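Local structure of HD-GYP domain-containing protein (Bdellovibrio bacteriovorus, 3TM8) at residues A[37-42]-A[86-91]; A[95-100]-A[140-145]; A[111-116]-A[167-172]; A[120-125]-A[130-135]. The protein binds two iron ions and is an unconventional HD-GYP protein, of a class of cyclic-di-GMP phosphodiesterases, whose own function remains uncertain. One frame throughout, in Å; residues are numbered along the deposited sequence. Where two conformers were deposited one is given.

Contact 1. Residues A[37-42]-A[86-91]; sequences IDFNAY and RTYLQK
The ring of F39 meets that of Y88 edge on, its CZ and CE2 corner directed at one face of the tyrosine. Two measurements define this T-shaped (edge-to-face) pair: the ring planes stand at 83° to each other, and the ring centroids of F39 and Y88 lie 5.5 Å apart. CZ of F39 sits above the tyrosine face but displaced toward its rim, and F39 CE2 comes down beside the root of the side chain, 3.8 Å from Y88 CB. That methylene lies near the plane of the phenylalanine, so the same F39 edge meets both the CB and the ring of Y88. I37 adds the second touch through its branch methyl: CG2 is 3.6 Å from Y88 CE1, approaching obliquely, while CD1 of the extended CG1 branch leads away. Within its own segment, CB of I37 lies over one face of the F39 ring, offset toward its rim, while Y88 is met at the edge. The contact docks the loop before strand 41-45, the first arm of the antiparallel pair 41-45/48-53, onto helix 82-97. CG of Y88 is anti to its backbone N (chi1 163°), and the ring reaches out from the helix toward the loop. F39 has CG between its backbone N and carbonyl carbon (chi1 49°), which directs its CE2-CZ edge at Y88. All three touching residues are buried, and L31 packs against both aromatic side chains. At the polar end of the tyrosine, Y88 OH is hydrogen-bonded with the backbone N of R32.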
loop_
_atom_site.group_PDB
_atom_site.type_symbol
_atom_site.label_atom_id
_atom_site.label_comp_id
_atom_site.label_asym_id
_atom_site.label_seq_id
_atom_site.Cartn_x
_atom_site.Cartn_y
_atom_site.Cartn_z
ATOM N N ILE A 37 15.291 19.186 0.131
ATOM C CA ILE A 37 14.152 19.858 0.736
ATOM C C ILE A 37 14.512 21.306 1.052
ATOM O O ILE A 37 15.624 21.585 1.477
ATOM C CB ILE A 37 13.639 19.120 2.004
ATOM C CG1 ILE A 37 14.684 19.118 3.120
ATOM C CG2 ILE A 37 13.215 17.689 1.656
ATOM C CD1 ILE A 37 14.191 18.423 4.406
ATOM N N ASP A 38 13.578 22.223 0.824
ATOM C CA ASP A 38 13.778 23.636 1.155
ATOM C C ASP A 38 12.874 23.998 2.329
ATOM O O ASP A 38 12.234 25.052 2.339
ATOM C CB ASP A 38 13.471 24.524 -0.059
ATOM C CG ASP A 38 13.688 26.010 0.216
ATOM O OD1 ASP A 38 14.630 26.352 0.955
ATOM O OD2 ASP A 38 12.909 26.840 -0.310
ATOM N N PHE A 39 12.817 23.097 3.305
ATOM C CA PHE A 39 12.066 23.289 4.544
ATOM C C PHE A 39 12.670 22.390 5.623
ATOM O O PHE A 39 13.275 21.365 5.310
ATOM C CB PHE A 39 10.590 22.924 4.353
ATOM C CG PHE A 39 10.376 21.585 3.692
ATOM C CD1 PHE A 39 10.267 20.421 4.442
ATOM C CD2 PHE A 39 10.287 21.496 2.315
ATOM C CE1 PHE A 39 10.078 19.187 3.817
ATOM C CE2 PHE A 39 10.108 20.272 1.687
ATOM C CZ PHE A 39 9.998 19.116 2.434
ATOM N N ASN A 40 12.543 22.783 6.889
ATOM C CA ASN A 40 12.832 21.868 7.992
ATOM C C ASN A 40 11.694 20.873 8.179
ATOM O O ASN A 40 10.557 21.159 7.827
ATOM C CB ASN A 40 12.940 22.631 9.314
ATOM C CG ASN A 40 14.221 23.426 9.457
ATOM O OD1 ASN A 40 15.195 23.244 8.712
ATOM N ND2 ASN A 40 14.230 24.307 10.457
ATOM N N ALA A 41 11.986 19.732 8.801
ATOM C CA ALA A 41 10.930 18.815 9.237
ATOM C C ALA A 41 11.211 18.345 10.657
ATOM O O ALA A 41 12.364 18.112 11.038
ATOM C CB ALA A 41 10.769 17.635 8.280
ATOM N N TYR A 42 10.138 18.226 11.427
ATOM C CA TYR A 42 10.197 17.988 12.855
ATOM C C TYR A 42 9.509 16.681 13.212
ATOM O O TYR A 42 8.514 16.299 12.588
ATOM C CB TYR A 42 9.497 19.135 13.589
ATOM C CG TYR A 42 10.119 20.490 13.317
ATOM C CD1 TYR A 42 10.981 21.077 14.236
ATOM C CD2 TYR A 42 9.864 21.170 12.128
ATOM C CE1 TYR A 42 11.561 22.308 13.982
ATOM C CE2 TYR A 42 10.443 22.398 11.861
ATOM C CZ TYR A 42 11.288 22.964 12.789
ATOM O OH TYR A 42 11.851 24.188 12.511
ATOM N N ARG A 86 4.807 21.955 -0.622
ATOM C CA ARG A 86 3.878 21.620 -1.694
ATOM C C ARG A 86 4.582 21.563 -3.044
ATOM O O ARG A 86 4.304 20.683 -3.870
ATOM C CB ARG A 86 2.709 22.611 -1.742
ATOM C CG ARG A 86 1.719 22.484 -0.579
ATOM C CD ARG A 86 0.445 23.287 -0.846
ATOM N NE ARG A 86 0.733 24.699 -1.086
ATOM C CZ ARG A 86 0.522 25.673 -0.207
ATOM N NH1 ARG A 86 -0.002 25.400 0.981
ATOM N NH2 ARG A 86 0.825 26.926 -0.521
ATOM N N THR A 87 5.489 22.506 -3.286
ATOM C CA THR A 87 6.213 22.526 -4.555
ATOM C C THR A 87 7.204 21.370 -4.632
ATOM O O THR A 87 7.387 20.780 -5.691
ATOM C CB THR A 87 6.916 23.877 -4.826
ATOM O OG1 THR A 87 7.845 24.167 -3.774
ATOM C CG2 THR A 87 5.889 24.993 -4.932
ATOM N N TYR A 88 7.827 21.039 -3.505
ATOM C CA TYR A 88 8.709 19.879 -3.433
ATOM C C TYR A 88 7.969 18.608 -3.836
ATOM O O TYR A 88 8.448 17.822 -4.657
ATOM C CB TYR A 88 9.257 19.750 -2.007
ATOM C CG TYR A 88 9.846 18.400 -1.669
ATOM C CD1 TYR A 88 11.197 18.133 -1.874
ATOM C CD2 TYR A 88 9.051 17.395 -1.122
ATOM C CE1 TYR A 88 11.737 16.891 -1.561
ATOM C CE2 TYR A 88 9.579 16.166 -0.810
ATOM C CZ TYR A 88 10.912 15.906 -1.031
ATOM O OH TYR A 88 11.407 14.659 -0.704
ATOM N N LEU A 89 6.789 18.419 -3.265
ATOM C CA LEU A 89 6.029 17.206 -3.522
ATOM C C LEU A 89 5.570 17.114 -4.970
ATOM O O LEU A 89 5.704 16.073 -5.617
ATOM C CB LEU A 89 4.832 17.143 -2.582
ATOM C CG LEU A 89 3.963 15.890 -2.729
ATOM C CD1 LEU A 89 4.808 14.616 -2.661
ATOM C CD2 LEU A 89 2.873 15.875 -1.668
ATOM N N GLN A 90 5.051 18.217 -5.493
ATOM C CA GLN A 90 4.544 18.190 -6.854
ATOM C C GLN A 90 5.684 17.945 -7.840
ATOM O O GLN A 90 5.530 17.181 -8.799
ATOM C CB GLN A 90 3.809 19.485 -7.170
ATOM C CG GLN A 90 3.074 19.457 -8.511
ATOM C CD GLN A 90 2.003 18.361 -8.624
ATOM O OE1 GLN A 90 1.433 17.905 -7.626
ATOM N NE2 GLN A 90 1.725 17.943 -9.853
ATOM N N LYS A 91 6.830 18.576 -7.607
ATOM C CA LYS A 91 7.997 18.327 -8.454
ATOM C C LYS A 91 8.466 16.869 -8.374
ATOM O O LYS A 91 8.809 16.265 -9.384
ATOM C CB LYS A 91 9.126 19.281 -8.090
ATOM C CG LYS A 91 10.430 19.036 -8.809
ATOM C CD LYS A 91 11.423 20.128 -8.429
ATOM C CE LYS A 91 12.831 19.832 -8.911
ATOM N NZ LYS A 91 13.788 20.845 -8.374
#

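Contact 2. Residues A[95-100]-A[140-145]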
loop_
_atom_site.group_PDB
_atom_site.type_symbol
_atom_site.label_atom_id
_atom_site.label_comp_id
_atom_site.label_asym_id
_atom_site.label_seq_id
_atom_site.Cartn_x
_atom_site.Cartn_y
_atom_site.Cartn_z
ATOM N N THR A 95 8.303 14.575 -11.736
ATOM C CA THR A 95 9.560 14.032 -12.231
ATOM C C THR A 95 9.559 12.499 -12.192
ATOM O O THR A 95 9.993 11.867 -13.146
ATOM C CB THR A 95 10.788 14.626 -11.489
ATOM O OG1 THR A 95 10.754 14.270 -10.107
ATOM C CG2 THR A 95 10.783 16.129 -11.594
ATOM N N ALA A 96 9.047 11.907 -11.114
ATOM C CA ALA A 96 9.054 10.449 -10.968
ATOM C C ALA A 96 8.209 9.712 -12.010
ATOM O O ALA A 96 8.625 8.681 -12.526
ATOM C CB ALA A 96 8.616 10.061 -9.571
ATOM N N TYR A 97 7.014 10.216 -12.295
ATOM C CA TYR A 97 6.156 9.551 -13.282
ATOM C C TYR A 97 6.631 9.747 -14.728
ATOM O O TYR A 97 6.234 9.004 -15.613
ATOM C CB TYR A 97 4.712 10.026 -13.149
ATOM C CG TYR A 97 3.952 9.442 -11.978
ATOM C CD1 TYR A 97 3.625 8.091 -11.930
ATOM C CD2 TYR A 97 3.519 10.254 -10.938
ATOM C CE1 TYR A 97 2.906 7.560 -10.861
ATOM C CE2 TYR A 97 2.803 9.740 -9.872
ATOM C CZ TYR A 97 2.493 8.392 -9.840
ATOM O OH TYR A 97 1.784 7.849 -8.786
ATOM N N ASP A 98 7.473 10.748 -14.957
ATOM C CA ASP A 98 7.996 11.062 -16.287
ATOM C C ASP A 98 8.926 9.952 -16.795
ATOM O O ASP A 98 9.998 9.729 -16.237
ATOM C CB ASP A 98 8.748 12.392 -16.203
ATOM C CG ASP A 98 9.216 12.912 -17.552
ATOM O OD1 ASP A 98 9.118 12.190 -18.556
ATOM O OD2 ASP A 98 9.703 14.055 -17.584
ATOM N N ASP A 99 8.525 9.267 -17.861
ATOM C CA ASP A 99 9.322 8.166 -18.403
ATOM C C ASP A 99 10.484 8.621 -19.295
ATOM O O ASP A 99 11.239 7.787 -19.788
ATOM C CB ASP A 99 8.434 7.200 -19.197
ATOM C CG ASP A 99 7.525 6.355 -18.314
ATOM O OD1 ASP A 99 7.952 5.921 -17.222
ATOM O OD2 ASP A 99 6.375 6.101 -18.734
ATOM N N THR A 100 10.631 9.929 -19.503
ATOM C CA THR A 100 11.635 10.435 -20.441
ATOM C C THR A 100 12.944 10.900 -19.794
ATOM O O THR A 100 13.858 11.328 -20.496
ATOM C CB THR A 100 11.100 11.636 -21.257
ATOM O OG1 THR A 100 11.002 12.787 -20.406
ATOM C CG2 THR A 100 9.743 11.321 -21.887
ATOM N N ALA A 140 -3.885 5.833 -9.014
ATOM C CA ALA A 140 -3.807 4.376 -9.169
ATOM C C ALA A 140 -3.663 4.013 -10.651
ATOM O O ALA A 140 -2.933 3.081 -10.996
ATOM C CB ALA A 140 -5.033 3.702 -8.587
ATOM N N GLY A 141 -4.363 4.749 -11.519
ATOM C CA GLY A 141 -4.195 4.596 -12.953
ATOM C C GLY A 141 -2.784 4.934 -13.392
ATOM O O GLY A 141 -2.185 4.233 -14.204
ATOM N N LYS A 142 -2.234 6.018 -12.850
ATOM C CA LYS A 142 -0.860 6.387 -13.176
ATOM C C LYS A 142 0.106 5.302 -12.715
ATOM O O LYS A 142 1.100 5.022 -13.372
ATOM C CB LYS A 142 -0.487 7.734 -12.546
ATOM C CG LYS A 142 -1.298 8.897 -13.095
ATOM C CD LYS A 142 -1.021 10.190 -12.331
ATOM C CE LYS A 142 0.440 10.601 -12.415
ATOM N NZ LYS A 142 0.833 11.099 -13.761
ATOM N N TYR A 143 -0.200 4.688 -11.578
ATOM C CA TYR A 143 0.624 3.621 -11.029
ATOM C C TYR A 143 0.609 2.382 -11.924
ATOM O O TYR A 143 1.660 1.798 -12.210
ATOM C CB TYR A 143 0.182 3.280 -9.600
ATOM C CG TYR A 143 1.170 2.397 -8.886
ATOM C CD1 TYR A 143 2.502 2.778 -8.754
ATOM C CD2 TYR A 143 0.781 1.185 -8.327
ATOM C CE1 TYR A 143 3.413 1.980 -8.114
ATOM C CE2 TYR A 143 1.696 0.378 -7.677
ATOM C CZ TYR A 143 3.009 0.783 -7.576
ATOM O OH TYR A 143 3.948 0.013 -6.947
ATOM N N VAL A 144 -0.572 1.984 -12.378
ATOM C CA VAL A 144 -0.652 0.870 -13.326
ATOM C C VAL A 144 0.263 1.159 -14.519
ATOM O O VAL A 144 1.042 0.302 -14.951
ATOM C CB VAL A 144 -2.094 0.616 -13.835
ATOM C CG1 VAL A 144 -2.098 -0.403 -14.989
ATOM C CG2 VAL A 144 -2.986 0.141 -12.700
ATOM N N ASN A 145 0.179 2.374 -15.053
ATOM C CA ASN A 145 0.995 2.715 -16.207
ATOM C C ASN A 145 2.485 2.673 -15.904
ATOM O O ASN A 145 3.275 2.222 -16.731
ATOM C CB ASN A 145 0.590 4.063 -16.798
ATOM C CG ASN A 145 1.375 4.393 -18.042
ATOM O OD1 ASN A 145 1.338 3.646 -19.018
ATOM N ND2 ASN A 145 2.093 5.509 -18.016
HETATM O O HOH W 1 5.137 4.758 -17.055
#
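Two bends in K142, at chi3 (60°) and chi4 (72°), fold its chain over the ring of Y97 instead of letting it run straight out from helix 130-149. The tyrosine sets CG beside its own backbone N (chi1 -76°), and the two side chains cross at about a right angle. Their closest approach is K142 CE to Y97 CD2 at 3.4 Å. CE lies 3.6 Å from the centroid of the Y97 ring and close to the ring normal, a CH-pi contact, while K142 NZ stands over the same face at 4.3 Å from that centroid, a cation-pi contact. Nearer the helix, CB of K142 touches Y97 CE1 at 3.8 Å, so the lysine meets the ring at both its root and its end. The phenolic OH is tied to Q116 of helix 105-125, fixing the far end of the ring.

Beyond the end of helix 82-97, D98 makes an Asx turn: its OD1 accepts from T100 N at 2.9 Å. Water 1 lies between D99 OD2 and the backbone O of N145, though its 2.5 Å approach to D99 OD2 is short enough to make that geometry doubtful. R108 forms a salt bridge with D99 OD1. The chemistry is that of a surface junction: the pi face probably contributes to stabilising the ammonium group, and the aspartate is probably stabilised as the charged form by its arginine.

Contact 3. Residues A[111-116]-A[167-172]. With FE (Fe (III) ion), chain D.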
loop_
_atom_site.group_PDB
_atom_site.type_symbol
_atom_site.label_atom_id
_atom_site.label_comp_id
_atom_site.label_asym_id
_atom_site.label_seq_id
_atom_site.Cartn_x
_atom_site.Cartn_y
_atom_site.Cartn_z
ATOM N N ILE A 111 9.914 7.412 -4.884
ATOM C CA ILE A 111 8.964 8.509 -4.865
ATOM C C ILE A 111 7.540 8.016 -5.095
ATOM O O ILE A 111 6.622 8.373 -4.366
ATOM C CB ILE A 111 9.333 9.587 -5.904
ATOM C CG1 ILE A 111 10.654 10.267 -5.517
ATOM C CG2 ILE A 111 8.203 10.600 -6.041
ATOM C CD1 ILE A 111 11.278 11.060 -6.646
ATOM N N ILE A 112 7.351 7.190 -6.118
ATOM C CA ILE A 112 6.001 6.780 -6.484
ATOM C C ILE A 112 5.370 5.857 -5.424
ATOM O O ILE A 112 4.200 6.024 -5.074
ATOM C CB ILE A 112 5.980 6.144 -7.878
ATOM C CG1 ILE A 112 6.284 7.228 -8.919
ATOM C CG2 ILE A 112 4.635 5.497 -8.153
ATOM C CD1 ILE A 112 6.676 6.682 -10.263
ATOM N N GLN A 113 6.138 4.908 -4.897
ATOM C CA GLN A 113 5.637 4.055 -3.818
ATOM C C GLN A 113 5.144 4.908 -2.653
ATOM O O GLN A 113 4.069 4.669 -2.094
ATOM C CB GLN A 113 6.725 3.079 -3.356
ATOM C CG GLN A 113 6.277 1.990 -2.370
ATOM C CD GLN A 113 6.130 2.468 -0.949
ATOM O OE1 GLN A 113 6.726 3.460 -0.535
ATOM N NE2 GLN A 113 5.348 1.735 -0.174
ATOM N N GLY A 114 5.919 5.930 -2.304
ATOM C CA GLY A 114 5.562 6.757 -1.163
ATOM C C GLY A 114 4.364 7.649 -1.443
ATOM O O GLY A 114 3.561 7.954 -0.552
ATOM N N SER A 115 4.248 8.094 -2.687
ATOM C CA SER A 115 3.103 8.894 -3.093
ATOM C C SER A 115 1.813 8.064 -3.058
ATOM O O SER A 115 0.786 8.539 -2.575
ATOM C CB SER A 115 3.336 9.480 -4.491
ATOM O OG SER A 115 2.246 10.285 -4.874
ATOM N N GLN A 116 1.868 6.832 -3.571
ATOM C CA GLN A 116 0.715 5.941 -3.483
ATOM C C GLN A 116 0.312 5.729 -2.028
ATOM O O GLN A 116 -0.872 5.759 -1.687
ATOM C CB GLN A 116 1.013 4.586 -4.131
ATOM C CG GLN A 116 1.264 4.631 -5.632
ATOM C CD GLN A 116 0.034 5.010 -6.437
ATOM O OE1 GLN A 116 -1.060 4.479 -6.222
ATOM N NE2 GLN A 116 0.205 5.947 -7.366
ATOM N N ILE A 167 -0.229 -0.563 7.189
ATOM C CA ILE A 167 -1.257 -1.034 6.273
ATOM C C ILE A 167 -1.269 -0.253 4.959
ATOM O O ILE A 167 -1.688 -0.778 3.932
ATOM C CB ILE A 167 -2.668 -1.056 6.912
ATOM C CG1 ILE A 167 -3.108 0.338 7.354
ATOM C CG2 ILE A 167 -2.717 -2.049 8.071
ATOM C CD1 ILE A 167 -4.521 0.380 7.889
ATOM N N SER A 168 -0.809 0.994 4.978
ATOM C CA SER A 168 -0.750 1.757 3.742
ATOM C C SER A 168 0.400 1.274 2.855
ATOM O O SER A 168 0.227 1.097 1.651
ATOM C CB SER A 168 -0.674 3.250 4.013
ATOM O OG SER A 168 0.416 3.528 4.857
ATOM N N HIS A 169 1.570 1.035 3.441
ATOM C CA HIS A 169 2.673 0.471 2.660
ATOM C C HIS A 169 2.265 -0.918 2.121
ATOM O O HIS A 169 2.468 -1.244 0.946
ATOM C CB HIS A 169 3.935 0.420 3.520
ATOM C CG HIS A 169 5.169 -0.037 2.806
ATOM N ND1 HIS A 169 6.386 0.589 2.975
ATOM C CD2 HIS A 169 5.396 -1.076 1.970
ATOM C CE1 HIS A 169 7.305 -0.036 2.263
ATOM N NE2 HIS A 169 6.728 -1.046 1.635
ATOM N N HIS A 170 1.660 -1.721 2.987
ATOM C CA HIS A 170 1.183 -3.053 2.621
ATOM C C HIS A 170 0.151 -2.975 1.483
ATOM O O HIS A 170 0.167 -3.791 0.560
ATOM C CB HIS A 170 0.649 -3.725 3.896
ATOM C CG HIS A 170 -0.247 -4.908 3.681
ATOM N ND1 HIS A 170 0.198 -6.130 3.216
ATOM C CD2 HIS A 170 -1.565 -5.069 3.949
ATOM C CE1 HIS A 170 -0.813 -6.983 3.196
ATOM N NE2 HIS A 170 -1.894 -6.366 3.633
ATOM N N GLY A 171 -0.713 -1.959 1.503
ATOM C CA GLY A 171 -1.646 -1.757 0.406
ATOM C C GLY A 171 -0.921 -1.499 -0.906
ATOM O O GLY A 171 -1.295 -2.037 -1.957
ATOM N N VAL A 172 0.121 -0.676 -0.876
ATOM C CA VAL A 172 0.874 -0.446 -2.107
ATOM C C VAL A 172 1.510 -1.751 -2.610
ATOM O O VAL A 172 1.445 -2.077 -3.798
ATOM C CB VAL A 172 1.948 0.656 -1.949
ATOM C CG1 VAL A 172 2.656 0.878 -3.279
ATOM C CG2 VAL A 172 1.319 1.966 -1.444
HETATM FE FE FE D . -3.854 -7.149 3.929
HETATM O O HOH W 2 5.007 -0.917 -1.441
HETATM O O HOH W 3 -5.605 -8.057 3.933
#
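One face of the H169 imidazole carries the amide nitrogen of Q113, which stands over the ring centre at 3.3 Å above the plane. The amide is tilted by 46° to the ring, so this is neither a flat stack nor a perpendicular approach; Q113 NE2 is 3.5 Å from H169 CG and at similar distance from the other ring atoms. A bend at chi2 (-78°) turns the glutamine end toward the histidine. Its NE2 donates to water 2 at 3.0 Å, and its OE1 is bonded to R32, while NE2 of H169 pairs with the backbone O of I160.

The segment axes pass 9.4 Å apart at 121° close to the centre of the chain, where helix 105-125 packs on helix 167-185, which carries the HD-domain iron ligand H170. V172 fills the crossing: CG1 touches Q113 CG at 3.9 Å and CG2 touches Q116 CB at 3.8 Å. On the side of helix 167-185 turned away from this packing, H170 NE2 binds an iron(III) ion at 2.1 Å. H203, D204 and N285 also bind that metal, along with water 3, and D288 receives a hydrogen bond from H170 ND1, which probably steadies the orientation of the ligand ring.

Contact 4. Residues A[120-125]-A[130-135]; sequences AEEVFE and VESYNY
S132 OG donates to E122 OE2 over 2.7 Å, the shortest polar link between segments 120-125 and 130-135. The hydroxyl approaches the anti lone pair of OE2, on the side away from the other carboxylate oxygen. That leaves OE1 to a different partner, R27, with which it forms a salt bridge, so the two oxygens of one carboxylate serve a neutral donor and a cationic one. Sharing the charge in this way probably stabilises the ionised glutamate and limits rotation of its carboxylate.

The carboxylate reaches the serine because the E122 chain is bent at chi2 (71°) after leaving with CG anti to its backbone N (chi1 165°). The fold also lays its methylene against the partner, with E122 CG 3.6 Å from S132 CB, and apolar contact therefore accompanies the hydrogen bond.

Beside this polar pair, V123 supplies a more deeply buried contact. Its CG2 methyl lies 3.7 Å from the carbonyl O of S132 and 4.0 Å from Y133 CA, resting on the backbone of the second helix instead of on a side-chain tip. The closest CA pair is V123 with Y133, at 5.9 Å. The Y133 ring leads off toward F246 and H245, and its OH is hydrogen-bonded with D247; V123 also touches F246 and L202 of helix 190-202.

The segment axes approach to 9.0 Å and run at 152° between their N-to-C directions, with four residues joining the segments. This close, nearly antiparallel packing of consecutive helices 105-125 and 130-149 across a short turn is a helical hairpin.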
loop_
_atom_site.group_PDB
_atom_site.type_symbol
_atom_site.label_atom_id
_atom_site.label_comp_id
_atom_site.label_asym_id
_atom_site.label_seq_id
_atom_site.Cartn_x
_atom_site.Cartn_y
_atom_site.Cartn_z
ATOM N N ALA A 120 -3.311 6.798 -0.192
ATOM C CA ALA A 120 -4.135 5.849 0.555
ATOM C C ALA A 120 -4.418 6.365 1.960
ATOM O O ALA A 120 -5.550 6.306 2.440
ATOM C CB ALA A 120 -3.451 4.511 0.633
ATOM N N GLU A 121 -3.383 6.880 2.620
ATOM C CA GLU A 121 -3.539 7.408 3.967
ATOM C C GLU A 121 -4.534 8.561 3.975
ATOM O O GLU A 121 -5.343 8.688 4.888
ATOM C CB GLU A 121 -2.189 7.865 4.518
ATOM C CG GLU A 121 -1.185 6.738 4.747
ATOM C CD GLU A 121 0.119 7.230 5.352
ATOM O OE1 GLU A 121 1.079 7.490 4.588
ATOM O OE2 GLU A 121 0.180 7.356 6.591
ATOM N N GLU A 122 -4.469 9.408 2.954
ATOM C CA GLU A 122 -5.380 10.540 2.868
ATOM C C GLU A 122 -6.838 10.055 2.797
ATOM O O GLU A 122 -7.715 10.608 3.448
ATOM C CB GLU A 122 -5.006 11.426 1.680
ATOM C CG GLU A 122 -6.059 12.424 1.266
ATOM C CD GLU A 122 -6.245 13.554 2.237
ATOM O OE1 GLU A 122 -5.371 13.767 3.104
ATOM O OE2 GLU A 122 -7.279 14.244 2.118
ATOM N N VAL A 123 -7.093 8.999 2.029
ATOM C CA VAL A 123 -8.432 8.425 1.992
ATOM C C VAL A 123 -8.823 7.802 3.352
ATOM O O VAL A 123 -9.930 8.018 3.849
ATOM C CB VAL A 123 -8.555 7.391 0.846
ATOM C CG1 VAL A 123 -9.898 6.669 0.910
ATOM C CG2 VAL A 123 -8.359 8.079 -0.523
ATOM N N PHE A 124 -7.912 7.054 3.969
ATOM C CA PHE A 124 -8.214 6.448 5.269
ATOM C C PHE A 124 -8.583 7.521 6.307
ATOM O O PHE A 124 -9.455 7.312 7.151
ATOM C CB PHE A 124 -7.011 5.668 5.812
ATOM C CG PHE A 124 -6.678 4.399 5.061
ATOM C CD1 PHE A 124 -7.518 3.871 4.087
ATOM C CD2 PHE A 124 -5.500 3.728 5.357
ATOM C CE1 PHE A 124 -7.180 2.688 3.433
ATOM C CE2 PHE A 124 -5.159 2.558 4.707
ATOM C CZ PHE A 124 -5.996 2.043 3.740
ATOM N N GLU A 125 -7.908 8.667 6.250
ATOM C CA GLU A 125 -8.108 9.723 7.240
ATOM C C GLU A 125 -9.342 10.561 6.916
ATOM O O GLU A 125 -9.953 11.156 7.800
ATOM C CB GLU A 125 -6.862 10.615 7.340
ATOM C CG GLU A 125 -5.653 9.920 7.937
ATOM C CD GLU A 125 -4.369 10.717 7.755
ATOM O OE1 GLU A 125 -4.430 11.964 7.719
ATOM O OE2 GLU A 125 -3.292 10.095 7.635
ATOM N N VAL A 130 -14.514 13.433 -1.427
ATOM C CA VAL A 130 -14.635 12.960 -2.800
ATOM C C VAL A 130 -13.364 13.244 -3.610
ATOM O O VAL A 130 -12.873 12.387 -4.346
ATOM C CB VAL A 130 -15.874 13.575 -3.482
ATOM C CG1 VAL A 130 -15.947 13.169 -4.946
ATOM C CG2 VAL A 130 -17.133 13.155 -2.736
ATOM N N GLU A 131 -12.838 14.453 -3.468
ATOM C CA GLU A 131 -11.637 14.837 -4.193
ATOM C C GLU A 131 -10.449 13.942 -3.848
ATOM O O GLU A 131 -9.681 13.560 -4.722
ATOM C CB GLU A 131 -11.290 16.302 -3.905
ATOM C CG GLU A 131 -9.971 16.764 -4.507
ATOM C CD GLU A 131 -9.750 18.266 -4.371
ATOM O OE1 GLU A 131 -10.254 18.871 -3.399
ATOM O OE2 GLU A 131 -9.077 18.842 -5.250
ATOM N N SER A 132 -10.294 13.609 -2.572
ATOM C CA SER A 132 -9.170 12.776 -2.156
ATOM C C SER A 132 -9.293 11.361 -2.708
ATOM O O SER A 132 -8.298 10.737 -3.094
ATOM C CB SER A 132 -9.065 12.730 -0.633
ATOM O OG SER A 132 -8.743 14.005 -0.119
ATOM N N TYR A 133 -10.518 10.848 -2.728
ATOM C CA TYR A 133 -10.761 9.539 -3.321
ATOM C C TYR A 133 -10.439 9.577 -4.814
ATOM O O TYR A 133 -9.729 8.716 -5.333
ATOM C CB TYR A 133 -12.207 9.091 -3.087
ATOM C CG TYR A 133 -12.543 7.774 -3.760
ATOM C CD1 TYR A 133 -12.375 6.570 -3.087
ATOM C CD2 TYR A 133 -13.029 7.727 -5.069
ATOM C CE1 TYR A 133 -12.678 5.363 -3.692
ATOM C CE2 TYR A 133 -13.335 6.517 -5.681
ATOM C CZ TYR A 133 -13.155 5.342 -4.982
ATOM O OH TYR A 133 -13.454 4.135 -5.575
ATOM N N ASN A 134 -10.930 10.602 -5.499
ATOM C CA ASN A 134 -10.718 10.677 -6.940
ATOM C C ASN A 134 -9.248 10.892 -7.287
ATOM O O ASN A 134 -8.764 10.378 -8.289
ATOM C CB ASN A 134 -11.585 11.761 -7.576
ATOM C CG ASN A 134 -13.052 11.388 -7.599
ATOM O OD1 ASN A 134 -13.401 10.212 -7.498
ATOM N ND2 ASN A 134 -13.918 12.383 -7.748
ATOM N N TYR A 135 -8.532 11.646 -6.458
ATOM C CA TYR A 135 -7.101 11.806 -6.649
ATOM C C TYR A 135 -6.391 10.454 -6.516
ATOM O O TYR A 135 -5.547 10.095 -7.338
ATOM C CB TYR A 135 -6.544 12.804 -5.632
ATOM C CG TYR A 135 -5.099 13.159 -5.882
ATOM C CD1 TYR A 135 -4.762 14.228 -6.708
ATOM C CD2 TYR A 135 -4.069 12.415 -5.316
ATOM C CE1 TYR A 135 -3.439 14.553 -6.955
ATOM C CE2 TYR A 135 -2.741 12.729 -5.559
ATOM C CZ TYR A 135 -2.434 13.802 -6.376
ATOM O OH TYR A 135 -1.119 14.119 -6.617
#

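How the contacts relate
Contact 3 is buried nearest the centre of the chain, and contact 1 is buried but farther out, between the strand-bearing part and helix 82-97. Contact 2 is at the surface and contact 4 is partly buried. Contacts 1 and 2 use helix 82-97, contacts 3 and 4 share helix 105-125, and contacts 2 and 4 share helix 130-149. Chemistry follows place: aromatic and aliphatic packing in contact 1, an amide over an imidazole near the iron site in contact 3, a lysine over a tyrosine face with a water nearby in contact 2, a serine-glutamate hydrogen bond beside a buried valine in contact 4. Y143 on I112 joins contacts 2 and 3, I167 on F124 contacts 3 and 4.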